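Beta-lactamase-like protein (Koribacter versatilis, PDB 6B9V) probably hydrolyses diphosphate bonds, including those of reactive FAD photoproducts, as a manganese- and zinc-binding member of the PhnP family with a metallo-beta-lactamase fold. Local coordinates at residues Phe170-Tyr175 with Gly192-Phe197; Leu196-Leu201 with Lys225-Thr230. All blocks are in the same frame, centred on the assembly; numbering follows the deposited sequence.

Contact 1 of 2, residues Phe170-Tyr175 with Gly192-Phe197; sequences FGSAAY and GLDILF
Ser172 O starts the parallel pairing of strand 173-175 with strand 195-197 by accepting two backbone protons, both arriving in its carbonyl plane: Asp194 N at 2.9 Å, through a bent N-H (138°), and Ile195 N at 3.2 Å, nearly straight. Further along, Ala174 uses both its polar backbone atoms, N giving to Ile195 O and O taking Phe197 N at 2.8 Å. A CA-H...O contact from Ala173 CA to Ile195 O reinforces the same seam.

Among the apolar contacts, Ala174 CB fits against Leu193 CD1 at 3.6 Å and Leu196 CD1 at 3.9 Å; a single methyl suits a place where two leucine branches close in. The other leg of the leucine fork, Leu193 CD2, lies by Ser172 O. On the opposite face of the sheet Ala173 CB meets Ile195 CB, while Tyr175 CD1 presses on Phe197 CB at 3.6 Å. Tyr175 reaches it with CG anti to the backbone N (chi1 -179°), and the two rings stay oblique, their planes at 49°.

At the polar end, Ser172 OG lies 3.2 Å from Asp194 OD2, close enough for a polar meeting. Gly171 takes the second position of the type II' turn from Phe170 to Ala173, a backbone conformation that residues with a CB enter with difficulty.

The pairing closes a parallel beta-alpha-beta unit, with helix 184-187 in the connection. Phe260 and Leu258 of strand 257-263 cover the Ala173 and Ile195 face, and Ser172 OG is also hydrogen-bonded to Glu261 N.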
ATOM      1  N   PHE A 170     -26.086  -6.587   5.032  1.00 18.02           N
ATOM      2  CA  PHE A 170     -25.886  -7.782   5.828  1.00 22.98           C
ATOM      3  C   PHE A 170     -26.562  -7.555   7.178  1.00 20.81           C
ATOM      4  O   PHE A 170     -26.156  -6.680   7.949  1.00 22.15           O
ATOM      5  CB  PHE A 170     -24.387  -8.109   5.965  1.00 22.11           C
ATOM      6  CG  PHE A 170     -23.491  -6.889   6.052  1.00 19.96           C
ATOM      7  CD1 PHE A 170     -23.104  -6.206   4.907  1.00 16.96           C
ATOM      8  CD2 PHE A 170     -22.996  -6.457   7.277  1.00 22.59           C
ATOM      9  CE1 PHE A 170     -22.284  -5.086   4.979  1.00 21.41           C
ATOM     10  CE2 PHE A 170     -22.163  -5.343   7.354  1.00 21.98           C
ATOM     11  CZ  PHE A 170     -21.810  -4.658   6.203  1.00 22.59           C
ATOM     12  N   GLY A 171     -27.625  -8.317   7.429  1.00 25.14           N
ATOM     13  CA  GLY A 171     -28.425  -8.135   8.632  1.00 23.76           C
ATOM     14  C   GLY A 171     -28.947  -6.706   8.711  1.00 24.50           C
ATOM     15  O   GLY A 171     -29.494  -6.184   7.738  1.00 24.74           O
ATOM     16  N   SER A 172     -28.747  -6.057   9.853  1.00 21.99           N
ATOM     17  CA  SER A 172     -29.230  -4.685  10.023  1.00 23.87           C
ATOM     18  C   SER A 172     -28.200  -3.632   9.598  1.00 22.10           C
ATOM     19  O   SER A 172     -28.352  -2.450   9.930  1.00 17.62           O
ATOM     20  CB  SER A 172     -29.643  -4.442  11.480  1.00 23.87           C
ATOM     21  OG  SER A 172     -28.564  -4.705  12.360  1.00 27.43           O
ATOM     22  N   ALA A 173     -27.170  -4.039   8.859  1.00 16.55           N
ATOM     23  CA  ALA A 173     -26.178  -3.064   8.396  1.00 19.29           C
ATOM     24  C   ALA A 173     -26.042  -3.052   6.867  1.00 19.58           C
ATOM     25  O   ALA A 173     -26.348  -4.040   6.213  1.00 22.31           O
ATOM     26  CB  ALA A 173     -24.840  -3.350   9.043  1.00 23.63           C
ATOM     27  N   ALA A 174     -25.601  -1.935   6.295  1.00 16.27           N
ATOM     28  CA  ALA A 174     -25.328  -1.885   4.862  1.00 15.29           C
ATOM     29  C   ALA A 174     -24.150  -0.958   4.573  1.00 17.24           C
ATOM     30  O   ALA A 174     -23.935   0.056   5.242  1.00 16.38           O
ATOM     31  CB  ALA A 174     -26.570  -1.453   4.068  1.00 14.62           C
ATOM     32  N   TYR A 175     -23.377  -1.333   3.569  1.00 15.71           N
ATOM     33  CA  TYR A 175     -22.160  -0.626   3.230  1.00 13.86           C
ATOM     34  C   TYR A 175     -22.184  -0.292   1.748  1.00 15.65           C
ATOM     35  O   TYR A 175     -22.133  -1.188   0.897  1.00 14.83           O
ATOM     36  CB  TYR A 175     -20.943  -1.478   3.578  1.00 13.99           C
ATOM     37  CG  TYR A 175     -19.624  -0.815   3.270  1.00 17.52           C
ATOM     38  CD1 TYR A 175     -19.110   0.165   4.107  1.00 11.05           C
ATOM     39  CD2 TYR A 175     -18.891  -1.172   2.139  1.00 14.58           C
ATOM     40  CE1 TYR A 175     -17.873   0.780   3.830  1.00 10.61           C
ATOM     41  CE2 TYR A 175     -17.667  -0.559   1.853  1.00 16.83           C
ATOM     42  CZ  TYR A 175     -17.168   0.410   2.705  1.00 13.72           C
ATOM     43  OH  TYR A 175     -15.947   1.020   2.429  1.00 15.28           O
ATOM     44  N   GLY A 192     -34.992   0.381   6.957  1.00 24.98           N
ATOM     45  CA  GLY A 192     -35.040  -0.260   8.256  1.00 24.77           C
ATOM     46  C   GLY A 192     -33.697  -0.765   8.755  1.00 27.23           C
ATOM     47  O   GLY A 192     -33.651  -1.749   9.483  1.00 24.96           O
ATOM     48  N   LEU A 193     -32.613  -0.094   8.373  1.00 23.43           N
ATOM     49  CA  LEU A 193     -31.267  -0.426   8.868  1.00 17.52           C
ATOM     50  C   LEU A 193     -30.972   0.189  10.239  1.00 17.75           C
ATOM     51  O   LEU A 193     -31.491   1.255  10.565  1.00 17.69           O
ATOM     52  CB  LEU A 193     -30.208   0.052   7.872  1.00 21.56           C
ATOM     53  CG  LEU A 193     -30.251  -0.615   6.499  1.00 23.51           C
ATOM     54  CD1 LEU A 193     -29.431   0.185   5.493  1.00 22.54           C
ATOM     55  CD2 LEU A 193     -29.760  -2.069   6.614  1.00 24.57           C
ATOM     56  N   ASP A 194     -30.134  -0.485  11.030  1.00 20.45           N
ATOM     57  CA  ASP A 194     -29.547   0.106  12.232  1.00 22.49           C
ATOM     58  C   ASP A 194     -28.338   0.961  11.856  1.00 21.83           C
ATOM     59  O   ASP A 194     -28.104   2.028  12.434  1.00 17.95           O
ATOM     60  CB  ASP A 194     -29.099  -0.973  13.228  1.00 27.88           C
ATOM     61  CG  ASP A 194     -30.251  -1.626  13.947  1.00 38.94           C
ATOM     62  OD1 ASP A 194     -31.305  -0.976  14.095  1.00 34.30           O
ATOM     63  OD2 ASP A 194     -30.091  -2.789  14.374  1.00 50.62           O
ATOM     64  N   ILE A 195     -27.582   0.467  10.881  1.00 18.14           N
ATOM     65  CA  ILE A 195     -26.327   1.076  10.449  1.00 14.64           C
ATOM     66  C   ILE A 195     -26.274   1.162   8.927  1.00 15.68           C
ATOM     67  O   ILE A 195     -26.466   0.156   8.231  1.00 17.27           O
ATOM     68  CB  ILE A 195     -25.102   0.275  10.936  1.00 22.13           C
ATOM     69  CG1 ILE A 195     -25.021   0.279  12.460  1.00 28.45           C
ATOM     70  CG2 ILE A 195     -23.813   0.851  10.357  1.00 26.98           C
ATOM     71  CD1 ILE A 195     -23.895  -0.561  12.976  1.00 35.61           C
ATOM     72  N   LEU A 196     -25.987   2.354   8.413  1.00 16.95           N
ATOM     73  CA  LEU A 196     -25.816   2.537   6.969  1.00 17.05           C
ATOM     74  C   LEU A 196     -24.557   3.348   6.646  1.00 17.38           C
ATOM     75  O   LEU A 196     -24.343   4.421   7.213  1.00 20.37           O
ATOM     76  CB  LEU A 196     -27.043   3.231   6.379  1.00 16.50           C
ATOM     77  CG  LEU A 196     -26.964   3.658   4.909  1.00 16.86           C
ATOM     78  CD1 LEU A 196     -26.828   2.445   3.996  1.00 16.01           C
ATOM     79  CD2 LEU A 196     -28.200   4.484   4.542  1.00 14.68           C
ATOM     80  N   PHE A 197     -23.719   2.833   5.752  1.00 15.47           N
ATOM     81  CA  PHE A 197     -22.592   3.621   5.246  1.00 16.56           C
ATOM     82  C   PHE A 197     -22.907   4.122   3.842  1.00 18.64           C
ATOM     83  O   PHE A 197     -23.376   3.357   3.009  1.00 15.51           O
ATOM     84  CB  PHE A 197     -21.293   2.805   5.232  1.00 12.76           C
ATOM     85  CG  PHE A 197     -20.593   2.757   6.575  1.00 13.75           C
ATOM     86  CD1 PHE A 197     -21.139   2.034   7.621  1.00 14.50           C
ATOM     87  CD2 PHE A 197     -19.389   3.424   6.775  1.00 16.73           C
ATOM     88  CE1 PHE A 197     -20.512   1.993   8.864  1.00 16.79           C
ATOM     89  CE2 PHE A 197     -18.751   3.396   8.017  1.00 14.74           C
ATOM     90  CZ  PHE A 197     -19.313   2.679   9.062  1.00 16.11           C
TER

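Contact 2 of 2, residues Leu196-Leu201 with Lys225-Thr230; sequences LFLDAL and KHTYFT
Tyr228 CB sits over the centre of one face of the Phe197 ring, a CH-pi contact 3.8 Å from the ring centroid and 13° off its normal, while Thr230 CB comes to the edge of that ring near its plane. These contacts belong to a parallel beta-alpha-beta unit of the metallo-beta-lactamase fold, strand 195-199, helix 212-222 and strand 226-230. The tyrosine ring itself is slid aside: the two planes are within 27° of parallel, yet the rings barely overlap. Ala200 CB approaches the Phe229 ring obliquely, 3.6 Å from CG, and Leu198 CB meets CD1 of the same ring at 4.0 Å. The small alanine leaves room for the aromatic ring, and the branched Leu198 also touches Thr227 CG2 through CD1.

Helix 212-222 packs on the Leu196, Leu198 and Phe229 face, where large apolar residues suit a buried layer between helix and sheet. Phe197 and Tyr228 turn to the other face, against Leu258 of strand 257-263.

Backbone bonds join the strands in parallel fashion, Leu196 and Leu198 each both giving and taking a proton. The bond from Tyr228 N to Leu196 O is short and nearly straight, 2.8 Å and 172°.

At the C-terminal end the strands lead into the metal site. The side chain of Asp199 lies about 4 Å from that of His231, a manganese ligand, and its carboxylate is fixed by hydrogen bonds from OD2 to His209 ND1 and from OD1 to Ser210 N. Beyond it, Ala200 N still reaches across the strands to Thr230 O at 2.9 Å.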
ATOM      1  N   LEU A 196     -25.987   2.354   8.413  1.00 16.95           N
ATOM      2  CA  LEU A 196     -25.816   2.537   6.969  1.00 17.05           C
ATOM      3  C   LEU A 196     -24.557   3.348   6.646  1.00 17.38           C
ATOM      4  O   LEU A 196     -24.343   4.421   7.213  1.00 20.37           O
ATOM      5  CB  LEU A 196     -27.043   3.231   6.379  1.00 16.50           C
ATOM      6  CG  LEU A 196     -26.964   3.658   4.909  1.00 16.86           C
ATOM      7  CD1 LEU A 196     -26.828   2.445   3.996  1.00 16.01           C
ATOM      8  CD2 LEU A 196     -28.200   4.484   4.542  1.00 14.68           C
ATOM      9  N   PHE A 197     -23.719   2.833   5.752  1.00 15.47           N
ATOM     10  CA  PHE A 197     -22.592   3.621   5.246  1.00 16.56           C
ATOM     11  C   PHE A 197     -22.907   4.122   3.842  1.00 18.64           C
ATOM     12  O   PHE A 197     -23.376   3.357   3.009  1.00 15.51           O
ATOM     13  CB  PHE A 197     -21.293   2.805   5.232  1.00 12.76           C
ATOM     14  CG  PHE A 197     -20.593   2.757   6.575  1.00 13.75           C
ATOM     15  CD1 PHE A 197     -21.139   2.034   7.621  1.00 14.50           C
ATOM     16  CD2 PHE A 197     -19.389   3.424   6.775  1.00 16.73           C
ATOM     17  CE1 PHE A 197     -20.512   1.993   8.864  1.00 16.79           C
ATOM     18  CE2 PHE A 197     -18.751   3.396   8.017  1.00 14.74           C
ATOM     19  CZ  PHE A 197     -19.313   2.679   9.062  1.00 16.11           C
ATOM     20  N   LEU A 198     -22.668   5.410   3.604  1.00 14.57           N
ATOM     21  CA  LEU A 198     -22.783   6.011   2.277  1.00 13.86           C
ATOM     22  C   LEU A 198     -21.512   6.757   1.912  1.00 13.73           C
ATOM     23  O   LEU A 198     -20.859   7.334   2.767  1.00 13.37           O
ATOM     24  CB  LEU A 198     -23.958   7.002   2.200  1.00 14.79           C
ATOM     25  CG  LEU A 198     -25.354   6.462   2.509  1.00 17.99           C
ATOM     26  CD1 LEU A 198     -26.372   7.627   2.493  1.00 20.82           C
ATOM     27  CD2 LEU A 198     -25.750   5.392   1.503  1.00 14.76           C
ATOM     28  N   ASP A 199     -21.211   6.763   0.622  1.00 14.70           N
ATOM     29  CA  ASP A 199     -20.197   7.633   0.013  1.00 14.06           C
ATOM     30  C   ASP A 199     -20.503   9.116   0.284  1.00 20.45           C
ATOM     31  O   ASP A 199     -21.634   9.557   0.072  1.00 17.32           O
ATOM     32  CB  ASP A 199     -20.192   7.341  -1.503  1.00 17.04           C
ATOM     33  CG  ASP A 199     -19.154   8.134  -2.277  1.00 23.36           C
ATOM     34  OD1 ASP A 199     -19.328   9.355  -2.459  1.00 23.75           O
ATOM     35  OD2 ASP A 199     -18.181   7.513  -2.746  1.00 23.53           O
ATOM     36  N   ALA A 200     -19.525   9.883   0.775  1.00 13.97           N
ATOM     37  CA  ALA A 200     -19.629  11.354   0.710  1.00 16.83           C
ATOM     38  C   ALA A 200     -18.229  11.933   0.525  1.00 18.29           C
ATOM     39  O   ALA A 200     -17.433  12.018   1.471  1.00 17.77           O
ATOM     40  CB  ALA A 200     -20.322  11.938   1.967  1.00 15.62           C
ATOM     41  N   LEU A 201     -17.927  12.297  -0.718  1.00 16.33           N
ATOM     42  CA  LEU A 201     -16.570  12.653  -1.099  1.00 16.13           C
ATOM     43  C   LEU A 201     -16.189  14.063  -0.685  1.00 14.13           C
ATOM     44  O   LEU A 201     -15.098  14.288  -0.166  1.00 18.41           O
ATOM     45  CB  LEU A 201     -16.395  12.503  -2.610  1.00 16.25           C
ATOM     46  CG  LEU A 201     -15.049  12.936  -3.201  1.00 14.29           C
ATOM     47  CD1 LEU A 201     -13.960  11.913  -2.795  1.00 14.68           C
ATOM     48  CD2 LEU A 201     -15.136  13.080  -4.728  1.00 20.25           C
ATOM     49  N   LYS A 225     -31.007   4.031  11.537  1.00 20.94           N
ATOM     50  CA  LYS A 225     -30.857   4.535  12.904  1.00 21.35           C
ATOM     51  C   LYS A 225     -29.633   5.451  12.987  1.00 19.28           C
ATOM     52  O   LYS A 225     -29.705   6.561  13.517  1.00 18.46           O
ATOM     53  CB  LYS A 225     -30.715   3.386  13.905  1.00 22.35           C
ATOM     54  CG  LYS A 225     -32.011   2.831  14.441  1.00 41.43           C
ATOM     55  CD  LYS A 225     -31.729   1.927  15.638  1.00 52.20           C
ATOM     56  CE  LYS A 225     -30.787   2.613  16.623  1.00 54.37           C
ATOM     57  NZ  LYS A 225     -30.417   1.741  17.770  1.00 62.01           N
ATOM     58  N   HIS A 226     -28.514   4.964  12.466  1.00 17.62           N
ATOM     59  CA  HIS A 226     -27.291   5.758  12.358  1.00 18.14           C
ATOM     60  C   HIS A 226     -26.705   5.636  10.962  1.00 23.29           C
ATOM     61  O   HIS A 226     -26.524   4.522  10.443  1.00 17.10           O
ATOM     62  CB  HIS A 226     -26.257   5.318  13.399  1.00 17.32           C
ATOM     63  CG  HIS A 226     -26.691   5.579  14.808  1.00 31.18           C
ATOM     64  ND1 HIS A 226     -27.242   4.603  15.609  1.00 35.96           N
ATOM     65  CD2 HIS A 226     -26.696   6.717  15.543  1.00 37.74           C
ATOM     66  CE1 HIS A 226     -27.553   5.123  16.783  1.00 45.16           C
ATOM     67  NE2 HIS A 226     -27.234   6.405  16.769  1.00 43.86           N
ATOM     68  N   THR A 227     -26.402   6.780  10.357  1.00 16.53           N
ATOM     69  CA  THR A 227     -25.808   6.790   9.031  1.00 13.92           C
ATOM     70  C   THR A 227     -24.383   7.356   9.144  1.00 17.13           C
ATOM     71  O   THR A 227     -24.160   8.364   9.817  1.00 16.36           O
ATOM     72  CB  THR A 227     -26.640   7.637   8.028  1.00 14.37           C
ATOM     73  OG1 THR A 227     -27.989   7.142   7.956  1.00 16.43           O
ATOM     74  CG2 THR A 227     -26.015   7.592   6.639  1.00 17.46           C
ATOM     75  N   TYR A 228     -23.434   6.696   8.497  1.00 15.50           N
ATOM     76  CA  TYR A 228     -22.046   7.137   8.491  1.00 13.50           C
ATOM     77  C   TYR A 228     -21.590   7.381   7.068  1.00 14.31           C
ATOM     78  O   TYR A 228     -21.905   6.600   6.171  1.00 16.05           O
ATOM     79  CB  TYR A 228     -21.140   6.083   9.146  1.00 12.71           C
ATOM     80  CG  TYR A 228     -21.477   5.889  10.593  1.00 16.01           C
ATOM     81  CD1 TYR A 228     -22.416   4.947  10.984  1.00 24.93           C
ATOM     82  CD2 TYR A 228     -20.900   6.686  11.560  1.00 17.45           C
ATOM     83  CE1 TYR A 228     -22.746   4.789  12.305  1.00 26.59           C
ATOM     84  CE2 TYR A 228     -21.225   6.530  12.896  1.00 23.40           C
ATOM     85  CZ  TYR A 228     -22.142   5.573  13.254  1.00 27.20           C
ATOM     86  OH  TYR A 228     -22.483   5.412  14.572  1.00 33.48           O
ATOM     87  N   PHE A 229     -20.830   8.448   6.857  1.00 13.35           N
ATOM     88  CA  PHE A 229     -20.297   8.717   5.531  1.00 14.79           C
ATOM     89  C   PHE A 229     -18.848   8.248   5.430  1.00 13.93           C
ATOM     90  O   PHE A 229     -18.078   8.326   6.401  1.00 15.18           O
ATOM     91  CB  PHE A 229     -20.376  10.201   5.186  1.00 15.52           C
ATOM     92  CG  PHE A 229     -21.788  10.738   5.051  1.00 14.10           C
ATOM     93  CD1 PHE A 229     -22.853   9.896   4.756  1.00 15.37           C
ATOM     94  CD2 PHE A 229     -22.037  12.089   5.219  1.00 16.87           C
ATOM     95  CE1 PHE A 229     -24.157  10.406   4.621  1.00 18.30           C
ATOM     96  CE2 PHE A 229     -23.336  12.609   5.089  1.00 21.28           C
ATOM     97  CZ  PHE A 229     -24.389  11.767   4.789  1.00 17.41           C
ATOM     98  N   THR A 230     -18.465   7.800   4.243  1.00 12.37           N
ATOM     99  CA  THR A 230     -17.087   7.312   4.056  1.00 11.42           C
ATOM    100  C   THR A 230     -16.590   7.739   2.673  1.00 12.62           C
ATOM    101  O   THR A 230     -17.303   8.447   1.950  1.00 13.84           O
ATOM    102  CB  THR A 230     -17.025   5.778   4.247  1.00 15.64           C
ATOM    103  OG1 THR A 230     -15.660   5.328   4.244  1.00 16.26           O
ATOM    104  CG2 THR A 230     -17.815   5.057   3.139  1.00 17.88           C
TER

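How the contacts relate
Contacts 1 and 2 are neighbouring seams of one sheet, sharing strand 195-199 as the middle of the three strands they use. Both are largely buried; Asp194 and His226 are accessible at the starting ends, and Tyr228 partly so. There the seams join, since His226 N probably bonds to Asp194 O and Lys225 N to Leu193 O. Contact 1 opens from a tight turn and relies on small alanines and a polar serine-aspartate meeting; contact 2 sets Leu196, Leu198 and Phe229 under helix 212-222 and Phe197 with Tyr228 on the reverse face. Phe197 serves both, and each seam runs toward the manganese site, contact 1 through Tyr175 and contact 2 through Asp199.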